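Local coordinates for protein oligogalacturonate lyase (PDB 3PE7) that cleaves short pectin-derived oligogalacturonates in the cytoplasm by beta-elimination and carries a bound manganese ion on its seven-bladed beta-propeller, at residues Q364-S369 against P375-A380; T24-P29 against S48-G53; Q119-W124 against C167-R172. One frame throughout, in Å; residues are numbered along the deposited sequence.

Contact 1 of 3, residues Q364-S369 against P375-A380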
loop_
_atom_site.group_PDB
_atom_site.type_symbol
_atom_site.label_atom_id
_atom_site.label_comp_id
_atom_site.label_asym_id
_atom_site.label_seq_id
_atom_site.Cartn_x
_atom_site.Cartn_y
_atom_site.Cartn_z
ATOM N N GLN A 364 -0.965 -16.639 -6.830
ATOM C CA GLN A 364 -2.260 -15.981 -6.696
ATOM C C GLN A 364 -2.097 -14.487 -6.498
ATOM O O GLN A 364 -1.046 -14.025 -6.087
ATOM C CB GLN A 364 -3.016 -16.534 -5.501
ATOM C CG GLN A 364 -3.418 -17.976 -5.639
ATOM C CD GLN A 364 -3.912 -18.508 -4.340
ATOM O OE1 GLN A 364 -3.166 -18.577 -3.357
ATOM N NE2 GLN A 364 -5.181 -18.868 -4.301
ATOM N N ILE A 365 -3.150 -13.738 -6.784
ATOM C CA ILE A 365 -3.178 -12.345 -6.375
ATOM C C ILE A 365 -4.294 -12.086 -5.359
ATOM O O ILE A 365 -5.402 -12.651 -5.458
ATOM C CB ILE A 365 -3.267 -11.381 -7.586
ATOM C CG1 ILE A 365 -4.376 -11.797 -8.544
ATOM C CG2 ILE A 365 -1.891 -11.319 -8.342
ATOM C CD1 ILE A 365 -4.676 -10.733 -9.614
ATOM N N LEU A 366 -3.990 -11.241 -4.380
ATOM C CA LEU A 366 -4.949 -10.850 -3.333
ATOM C C LEU A 366 -5.466 -9.461 -3.629
ATOM O O LEU A 366 -4.678 -8.550 -3.911
ATOM C CB LEU A 366 -4.274 -10.843 -1.955
ATOM C CG LEU A 366 -5.139 -10.314 -0.787
ATOM C CD1 LEU A 366 -6.197 -11.333 -0.411
ATOM C CD2 LEU A 366 -4.267 -9.946 0.449
ATOM N N PHE A 367 -6.778 -9.278 -3.541
ATOM C CA PHE A 367 -7.358 -7.949 -3.790
ATOM C C PHE A 367 -8.672 -7.769 -3.055
ATOM O O PHE A 367 -9.305 -8.752 -2.658
ATOM C CB PHE A 367 -7.544 -7.700 -5.306
ATOM C CG PHE A 367 -8.501 -8.646 -5.978
ATOM C CD1 PHE A 367 -9.811 -8.243 -6.228
ATOM C CD2 PHE A 367 -8.098 -9.930 -6.383
ATOM C CE1 PHE A 367 -10.713 -9.108 -6.870
ATOM C CE2 PHE A 367 -9.000 -10.802 -7.025
ATOM C CZ PHE A 367 -10.302 -10.386 -7.272
ATOM N N THR A 368 -9.074 -6.511 -2.876
ATOM C CA THR A 368 -10.433 -6.175 -2.381
ATOM C C THR A 368 -11.393 -5.855 -3.540
ATOM O O THR A 368 -11.007 -5.246 -4.538
ATOM C CB THR A 368 -10.408 -4.930 -1.445
ATOM O OG1 THR A 368 -9.440 -5.090 -0.413
ATOM C CG2 THR A 368 -11.760 -4.691 -0.788
ATOM N N SER A 369 -12.655 -6.241 -3.373
ATOM C CA SER A 369 -13.723 -5.731 -4.237
ATOM C C SER A 369 -15.038 -5.762 -3.472
ATOM O O SER A 369 -15.207 -6.569 -2.568
ATOM C CB SER A 369 -13.852 -6.595 -5.487
ATOM O OG SER A 369 -14.902 -6.093 -6.307
ATOM N N PRO A 375 -17.289 -4.445 0.626
ATOM C CA PRO A 375 -15.905 -4.866 0.390
ATOM C C PRO A 375 -15.592 -6.250 0.983
ATOM O O PRO A 375 -15.987 -6.559 2.115
ATOM C CB PRO A 375 -15.093 -3.793 1.105
ATOM C CG PRO A 375 -15.968 -2.560 0.983
ATOM C CD PRO A 375 -17.363 -3.079 1.185
ATOM N N ALA A 376 -14.897 -7.070 0.200
ATOM C CA ALA A 376 -14.490 -8.411 0.627
ATOM C C ALA A 376 -13.107 -8.706 0.048
ATOM O O ALA A 376 -12.642 -8.008 -0.864
ATOM C CB ALA A 376 -15.534 -9.483 0.155
ATOM N N LEU A 377 -12.463 -9.735 0.579
ATOM C CA LEU A 377 -11.153 -10.176 0.105
ATOM C C LEU A 377 -11.282 -11.358 -0.850
ATOM O O LEU A 377 -12.083 -12.273 -0.639
ATOM C CB LEU A 377 -10.242 -10.558 1.287
ATOM C CG LEU A 377 -9.574 -9.357 1.992
ATOM C CD1 LEU A 377 -10.542 -8.699 2.969
ATOM C CD2 LEU A 377 -8.297 -9.784 2.683
ATOM N N TYR A 378 -10.471 -11.322 -1.903
ATOM C CA TYR A 378 -10.454 -12.350 -2.955
ATOM C C TYR A 378 -9.034 -12.763 -3.281
ATOM O O TYR A 378 -8.106 -11.939 -3.252
ATOM C CB TYR A 378 -11.077 -11.817 -4.256
ATOM C CG TYR A 378 -12.498 -11.383 -4.090
ATOM C CD1 TYR A 378 -12.800 -10.126 -3.541
ATOM C CD2 TYR A 378 -13.551 -12.236 -4.438
ATOM C CE1 TYR A 378 -14.124 -9.723 -3.350
ATOM C CE2 TYR A 378 -14.887 -11.842 -4.246
ATOM C CZ TYR A 378 -15.144 -10.572 -3.707
ATOM O OH TYR A 378 -16.433 -10.174 -3.519
ATOM N N LEU A 379 -8.878 -14.044 -3.601
ATOM C CA LEU A 379 -7.644 -14.589 -4.168
ATOM C C LEU A 379 -7.936 -15.137 -5.568
ATOM O O LEU A 379 -8.750 -16.051 -5.721
ATOM C CB LEU A 379 -7.075 -15.699 -3.270
ATOM C CG LEU A 379 -6.417 -15.265 -1.958
ATOM C CD1 LEU A 379 -6.197 -16.459 -1.021
ATOM C CD2 LEU A 379 -5.085 -14.537 -2.272
ATOM N N ALA A 380 -7.258 -14.578 -6.571
ATOM C CA ALA A 380 -7.363 -15.096 -7.953
ATOM C C ALA A 380 -6.126 -15.913 -8.318
ATOM O O ALA A 380 -5.006 -15.465 -8.103
ATOM C CB ALA A 380 -7.562 -13.944 -8.932
HETATM O O HOH W 1 -7.610 -18.501 -6.057
HETATM O O HOH W 2 -18.113 -8.191 -2.328
#
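Gln364 meets Leu379 through water 1, which accepts from NE2 of Gln364 and donates to O of Leu379 at 2.7 Å; NE2 also touches CB of Leu379. Ile365 and Ala380 form the first of three hydrogen-bonded pairs, Ile365 N to Ala380 O and Ala380 N to Ile365 O both 2.9 Å; Phe367 with Tyr378 and Ser369 with Ala376 follow. Leu366, in a non-hydrogen-bonded pair with Leu379, sets its CB 3.8 Å from Leu379 CD2 and its CD1 against Leu377 CD2. With CG between the backbone N and carbonyl carbon (chi1 63°), Phe367 turns one ring face to CB of Tyr378, a CH-pi contact 3.7 Å from the centroid; Ala380 CB sits at the ring edge. The two rings, 17° from parallel, are slid apart and barely overlap. Thr368, its side chain about 6 Å from those of the manganese ligands His353 and His355, rests CG2 on Pro375 CB. Ser369 O lies in plane at the Tyr378 ring edge, 3.4 Å from CE1. This antiparallel beta hairpin belongs to a propeller blade: strand 22-25 flanks 376-381, strand 357-358 flanks 364-369, Leu50 of strand 49-54 covers Leu366 and Leu377, and Leu322 of strand 321-326 packs on Ile365 and Phe367.

Contact 2 of 3, residues T24-P29 against S48-G53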
loop_
_atom_site.group_PDB
_atom_site.type_symbol
_atom_site.label_atom_id
_atom_site.label_comp_id
_atom_site.label_asym_id
_atom_site.label_seq_id
_atom_site.Cartn_x
_atom_site.Cartn_y
_atom_site.Cartn_z
ATOM N N THR A 24 -11.267 -17.310 -5.186
ATOM C CA THR A 24 -11.856 -17.669 -3.895
ATOM C C THR A 24 -12.108 -16.394 -3.107
ATOM O O THR A 24 -11.185 -15.598 -2.916
ATOM C CB THR A 24 -10.946 -18.642 -3.110
ATOM O OG1 THR A 24 -10.797 -19.843 -3.886
ATOM C CG2 THR A 24 -11.579 -19.001 -1.766
ATOM N N ARG A 25 -13.356 -16.196 -2.686
ATOM C CA ARG A 25 -13.710 -15.104 -1.774
ATOM C C ARG A 25 -13.520 -15.580 -0.339
ATOM O O ARG A 25 -14.030 -16.643 0.046
ATOM C CB ARG A 25 -15.166 -14.715 -1.973
ATOM C CG ARG A 25 -15.582 -13.475 -1.188
ATOM C CD ARG A 25 -16.997 -13.109 -1.515
ATOM N NE ARG A 25 -17.932 -14.118 -1.002
ATOM C CZ ARG A 25 -19.167 -14.285 -1.459
ATOM N NH1 ARG A 25 -19.626 -13.527 -2.444
ATOM N NH2 ARG A 25 -19.947 -15.230 -0.920
ATOM N N LEU A 26 -12.803 -14.780 0.444
ATOM C CA LEU A 26 -12.368 -15.207 1.778
ATOM C C LEU A 26 -13.257 -14.697 2.905
ATOM O O LEU A 26 -13.238 -15.247 4.005
ATOM C CB LEU A 26 -10.935 -14.741 2.033
ATOM C CG LEU A 26 -9.842 -15.162 1.046
ATOM C CD1 LEU A 26 -8.528 -14.520 1.454
ATOM C CD2 LEU A 26 -9.690 -16.674 0.992
ATOM N N THR A 27 -14.008 -13.631 2.640
ATOM C CA THR A 27 -14.781 -12.945 3.685
ATOM C C THR A 27 -16.230 -12.755 3.223
ATOM O O THR A 27 -16.498 -12.720 2.000
ATOM C CB THR A 27 -14.153 -11.559 4.040
ATOM O OG1 THR A 27 -14.121 -10.742 2.868
ATOM C CG2 THR A 27 -12.728 -11.721 4.575
ATOM N N PRO A 28 -17.170 -12.658 4.182
ATOM C CA PRO A 28 -18.586 -12.574 3.832
ATOM C C PRO A 28 -19.001 -11.149 3.444
ATOM O O PRO A 28 -18.754 -10.221 4.220
ATOM C CB PRO A 28 -19.293 -13.021 5.124
ATOM C CG PRO A 28 -18.349 -12.609 6.234
ATOM C CD PRO A 28 -16.955 -12.741 5.650
ATOM N N PRO A 29 -19.638 -10.981 2.268
ATOM C CA PRO A 29 -19.887 -9.637 1.743
ATOM C C PRO A 29 -21.053 -8.907 2.416
ATOM O O PRO A 29 -21.470 -7.854 1.929
ATOM C CB PRO A 29 -20.144 -9.885 0.249
ATOM C CG PRO A 29 -20.674 -11.281 0.186
ATOM C CD PRO A 29 -19.901 -12.020 1.252
ATOM N N SER A 48 0.660 -18.894 5.079
ATOM C CA SER A 48 -0.463 -19.594 5.712
ATOM C C SER A 48 -1.426 -18.696 6.464
ATOM O O SER A 48 -2.535 -19.110 6.769
ATOM C CB SER A 48 0.023 -20.725 6.650
ATOM O OG SER A 48 0.671 -20.207 7.794
ATOM N N LYS A 49 -0.973 -17.502 6.814
ATOM C CA LYS A 49 -1.829 -16.574 7.563
ATOM C C LYS A 49 -1.872 -15.208 6.895
ATOM O O LYS A 49 -0.907 -14.803 6.233
ATOM C CB LYS A 49 -1.390 -16.500 9.024
ATOM C CG LYS A 49 -1.686 -17.812 9.803
ATOM C CD LYS A 49 -0.948 -17.842 11.131
ATOM C CE LYS A 49 -1.104 -19.207 11.796
ATOM N NZ LYS A 49 -0.541 -20.302 10.940
ATOM N N LEU A 50 -2.997 -14.503 7.057
ATOM C CA LEU A 50 -3.215 -13.233 6.348
ATOM C C LEU A 50 -3.837 -12.170 7.256
ATOM O O LEU A 50 -4.893 -12.382 7.831
ATOM C CB LEU A 50 -4.109 -13.466 5.122
ATOM C CG LEU A 50 -4.604 -12.246 4.330
ATOM C CD1 LEU A 50 -3.429 -11.486 3.720
ATOM C CD2 LEU A 50 -5.605 -12.662 3.260
ATOM N N LEU A 51 -3.153 -11.038 7.367
ATOM C CA LEU A 51 -3.630 -9.836 8.057
ATOM C C LEU A 51 -4.650 -9.106 7.175
ATOM O O LEU A 51 -4.394 -8.889 5.985
ATOM C CB LEU A 51 -2.449 -8.889 8.263
ATOM C CG LEU A 51 -2.751 -7.564 8.994
ATOM C CD1 LEU A 51 -3.073 -7.825 10.466
ATOM C CD2 LEU A 51 -1.573 -6.605 8.858
ATOM N N PHE A 52 -5.764 -8.697 7.777
ATOM C CA PHE A 52 -6.789 -7.912 7.065
ATOM C C PHE A 52 -7.617 -7.050 8.026
ATOM O O PHE A 52 -7.505 -7.156 9.247
ATOM C CB PHE A 52 -7.681 -8.808 6.188
ATOM C CG PHE A 52 -8.688 -9.617 6.946
ATOM C CD1 PHE A 52 -10.012 -9.201 6.991
ATOM C CD2 PHE A 52 -8.327 -10.810 7.612
ATOM C CE1 PHE A 52 -10.982 -9.941 7.684
ATOM C CE2 PHE A 52 -9.285 -11.571 8.317
ATOM C CZ PHE A 52 -10.620 -11.134 8.360
ATOM N N GLY A 53 -8.433 -6.179 7.463
ATOM C CA GLY A 53 -9.316 -5.323 8.269
ATOM C C GLY A 53 -10.745 -5.792 8.069
ATOM O O GLY A 53 -11.145 -6.151 6.950
#
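Leu26 overlaps Leu50 through one methyl of each, CD1 of Leu26 lying 3.9 Å from CD2 of Leu50, and the two side chains cross at about a right angle. They start from different rotations: Leu26 places CG beside its backbone N (chi1 -56°), whereas Leu50 swings CG anti to the nitrogen (chi1 173°), and the branches meet between backbones whose CA atoms are 10.4 Å apart. Next to this pair, Thr27 and Phe52 approach from opposite directions, with CG2 of Thr27 reaching CE1 of the Phe52 ring obliquely at 4.0 Å. No hydrogen bond joins the two segments, so the contact is purely apolar packing between two blades of the beta-propeller: 24-29 leaves the strand 22-25 of one blade sheet, and 48-53 runs along strand 49-54 of the next. All four touching residues are buried. The hydroxyl OG1 of Thr27 is bonded instead to the backbone N of Leu377, which ties the loop to its own sheet while the methyl serves the neighbouring blade. Around the pair, Leu377 packs on Phe52 and Leu379 on Leu26, both from strand 376-381. Leu65 of strand 61-66 touches both Leu26 and Phe52, and Cys33 lies against Thr27 and Phe52.

Contact 3 of 3, residues Q119-W124 against C167-R172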
loop_
_atom_site.group_PDB
_atom_site.type_symbol
_atom_site.label_atom_id
_atom_site.label_comp_id
_atom_site.label_asym_id
_atom_site.label_seq_id
_atom_site.Cartn_x
_atom_site.Cartn_y
_atom_site.Cartn_z
ATOM N N GLN A 119 4.527 8.182 19.849
ATOM C CA GLN A 119 3.361 9.049 19.725
ATOM C C GLN A 119 3.727 10.337 18.993
ATOM O O GLN A 119 4.668 11.046 19.382
ATOM C CB GLN A 119 2.770 9.375 21.099
ATOM C CG GLN A 119 1.559 10.289 21.034
ATOM C CD GLN A 119 0.892 10.464 22.373
ATOM O OE1 GLN A 119 1.192 11.403 23.100
ATOM N NE2 GLN A 119 -0.005 9.553 22.715
ATOM N N VAL A 120 2.981 10.651 17.935
ATOM C CA VAL A 120 3.168 11.913 17.246
ATOM C C VAL A 120 2.886 13.016 18.276
ATOM O O VAL A 120 1.839 12.983 18.931
ATOM C CB VAL A 120 2.227 12.047 16.031
ATOM C CG1 VAL A 120 2.418 13.398 15.338
ATOM C CG2 VAL A 120 2.465 10.875 15.030
ATOM N N PRO A 121 3.836 13.948 18.454
ATOM C CA PRO A 121 3.642 14.964 19.509
ATOM C C PRO A 121 2.516 15.959 19.187
ATOM O O PRO A 121 2.091 16.061 18.036
ATOM C CB PRO A 121 5.023 15.635 19.642
ATOM C CG PRO A 121 5.772 15.297 18.400
ATOM C CD PRO A 121 5.152 14.058 17.789
ATOM N N ALA A 122 2.052 16.666 20.223
ATOM C CA ALA A 122 0.864 17.543 20.188
ATOM C C ALA A 122 0.749 18.532 19.036
ATOM O O ALA A 122 -0.351 18.748 18.512
ATOM C CB ALA A 122 0.759 18.328 21.520
ATOM N N GLU A 123 1.871 19.149 18.677
ATOM C CA GLU A 123 1.887 20.251 17.711
ATOM C C GLU A 123 1.923 19.777 16.262
ATOM O O GLU A 123 2.041 20.588 15.346
ATOM C CB GLU A 123 3.116 21.132 17.956
ATOM C CG GLU A 123 3.031 22.034 19.190
ATOM C CD GLU A 123 4.131 23.102 19.204
ATOM O OE1 GLU A 123 4.904 23.152 20.187
ATOM O OE2 GLU A 123 4.215 23.898 18.232
ATOM N N TRP A 124 1.834 18.463 16.079
ATOM C CA TRP A 124 1.970 17.824 14.774
ATOM C C TRP A 124 0.860 16.793 14.566
ATOM O O TRP A 124 0.239 16.328 15.525
ATOM C CB TRP A 124 3.349 17.158 14.653
ATOM C CG TRP A 124 4.489 18.147 14.766
ATOM C CD1 TRP A 124 5.056 18.606 15.915
ATOM C CD2 TRP A 124 5.170 18.792 13.690
ATOM N NE1 TRP A 124 6.051 19.505 15.627
ATOM C CE2 TRP A 124 6.140 19.646 14.265
ATOM C CE3 TRP A 124 5.061 18.732 12.297
ATOM C CZ2 TRP A 124 7.006 20.420 13.496
ATOM C CZ3 TRP A 124 5.907 19.520 11.520
ATOM C CH2 TRP A 124 6.872 20.363 12.126
ATOM N N CYS A 167 3.952 22.868 6.310
ATOM C CA CYS A 167 5.211 22.474 6.921
ATOM C C CYS A 167 5.167 20.982 7.253
ATOM O O CYS A 167 4.402 20.543 8.113
ATOM C CB CYS A 167 5.481 23.283 8.178
ATOM S SG CYS A 167 7.025 22.808 9.010
ATOM N N CYS A 168 5.981 20.214 6.532
ATOM C CA CYS A 168 6.057 18.777 6.697
ATOM C C CYS A 168 7.461 18.378 7.092
ATOM O O CYS A 168 8.434 18.922 6.567
ATOM C CB CYS A 168 5.734 18.087 5.367
ATOM S SG CYS A 168 4.080 18.424 4.744
ATOM N N ARG A 169 7.549 17.421 7.993
ATOM C CA ARG A 169 8.821 16.815 8.327
ATOM C C ARG A 169 8.793 15.302 8.106
ATOM O O ARG A 169 7.837 14.606 8.452
ATOM C CB ARG A 169 9.273 17.195 9.750
ATOM C CG ARG A 169 8.359 16.765 10.874
ATOM C CD ARG A 169 8.774 17.429 12.196
ATOM N NE ARG A 169 8.141 16.760 13.328
ATOM C CZ ARG A 169 8.386 17.011 14.607
ATOM N NH1 ARG A 169 9.254 17.966 14.963
ATOM N NH2 ARG A 169 7.744 16.319 15.540
ATOM N N LEU A 170 9.871 14.821 7.498
ATOM C CA LEU A 170 10.069 13.402 7.254
ATOM C C LEU A 170 10.793 12.882 8.488
ATOM O O LEU A 170 11.935 13.275 8.758
ATOM C CB LEU A 170 10.932 13.234 5.999
ATOM C CG LEU A 170 10.974 11.871 5.302
ATOM C CD1 LEU A 170 11.814 12.015 4.027
ATOM C CD2 LEU A 170 11.548 10.803 6.187
ATOM N N MET A 171 10.110 12.036 9.247
ATOM C CA MET A 171 10.606 11.549 10.522
ATOM C C MET A 171 11.175 10.161 10.392
ATOM O O MET A 171 10.671 9.349 9.637
ATOM C CB MET A 171 9.487 11.509 11.568
ATOM C CG MET A 171 8.884 12.873 11.893
ATOM S SD MET A 171 10.132 13.973 12.572
ATOM C CE MET A 171 10.648 13.052 14.021
ATOM N N ARG A 172 12.223 9.875 11.151
ATOM C CA ARG A 172 12.542 8.485 11.355
ATOM C C ARG A 172 12.481 8.144 12.834
ATOM O O ARG A 172 12.903 8.944 13.698
ATOM C CB ARG A 172 13.830 8.071 10.653
ATOM C CG ARG A 172 15.068 8.558 11.265
ATOM C CD ARG A 172 16.206 7.593 10.934
ATOM N NE ARG A 172 17.258 7.716 11.936
ATOM C CZ ARG A 172 18.268 8.578 11.870
ATOM N NH1 ARG A 172 18.395 9.394 10.830
ATOM N NH2 ARG A 172 19.164 8.609 12.847
#
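Trp124 carries the guanidinium of Arg169 flat on one face of its indole, the two planes only 6° apart. CZ of Arg169 stands 3.6 Å from the centroid of the five-membered ring, a cation-pi contact almost directly over the face. CD of Arg169 lies 3.6 Å from the centroid of the six-membered ring in a CH-pi contact, so one side chain covers both rings: its CG sits between the backbone N and the carbonyl carbon (chi1 61°), and from there to NE it runs extended across the indole. At the edge of the guanidinium, near its plane, CG of Pro121 touches NH2 of Arg169 at 3.6 Å. Cys167 adds an oblique sulfur-aromatic contact, its SG 4.0 Å from CH2 of Trp124. The residues from Pro121 to Trp124 form a type I beta turn, closed by Trp124 N bonding to Pro121 O at 3.1 Å. This turn links two propeller blades, following strand 114-119 and leading into 124-132, the first strand and one edge of the four-stranded blade whose third strand is 168-174. From the intervening strand 138-145, Glu143 holds NH2 of Arg169 by a salt bridge, which fixes one end of the stacked guanidinium. Arg145 packs on Trp124 and Cys167, and Gln185 touches Arg169.

From the N terminus, contact 2 comes first, closing a loop of 18 residues between 24-29 and 48-53 and joining neighbouring blades. Contact 3 follows, its 42 intervening residues including helix 155-161, and ties an inter-blade turn to strand 168-174. Contact 1 is last, a hairpin with only five residues between its strands. The three stand in series, neither nesting nor crossing. Contacts 1 and 2 nevertheless meet in space, with centres about 8 Å apart: strand 22-25 pairs with 376-381, so N-terminal and C-terminal strands share one blade, closing the propeller ring. Contact 3 lies about 34 Å from contact 1, centre to centre, on the opposite side of the chain's centre.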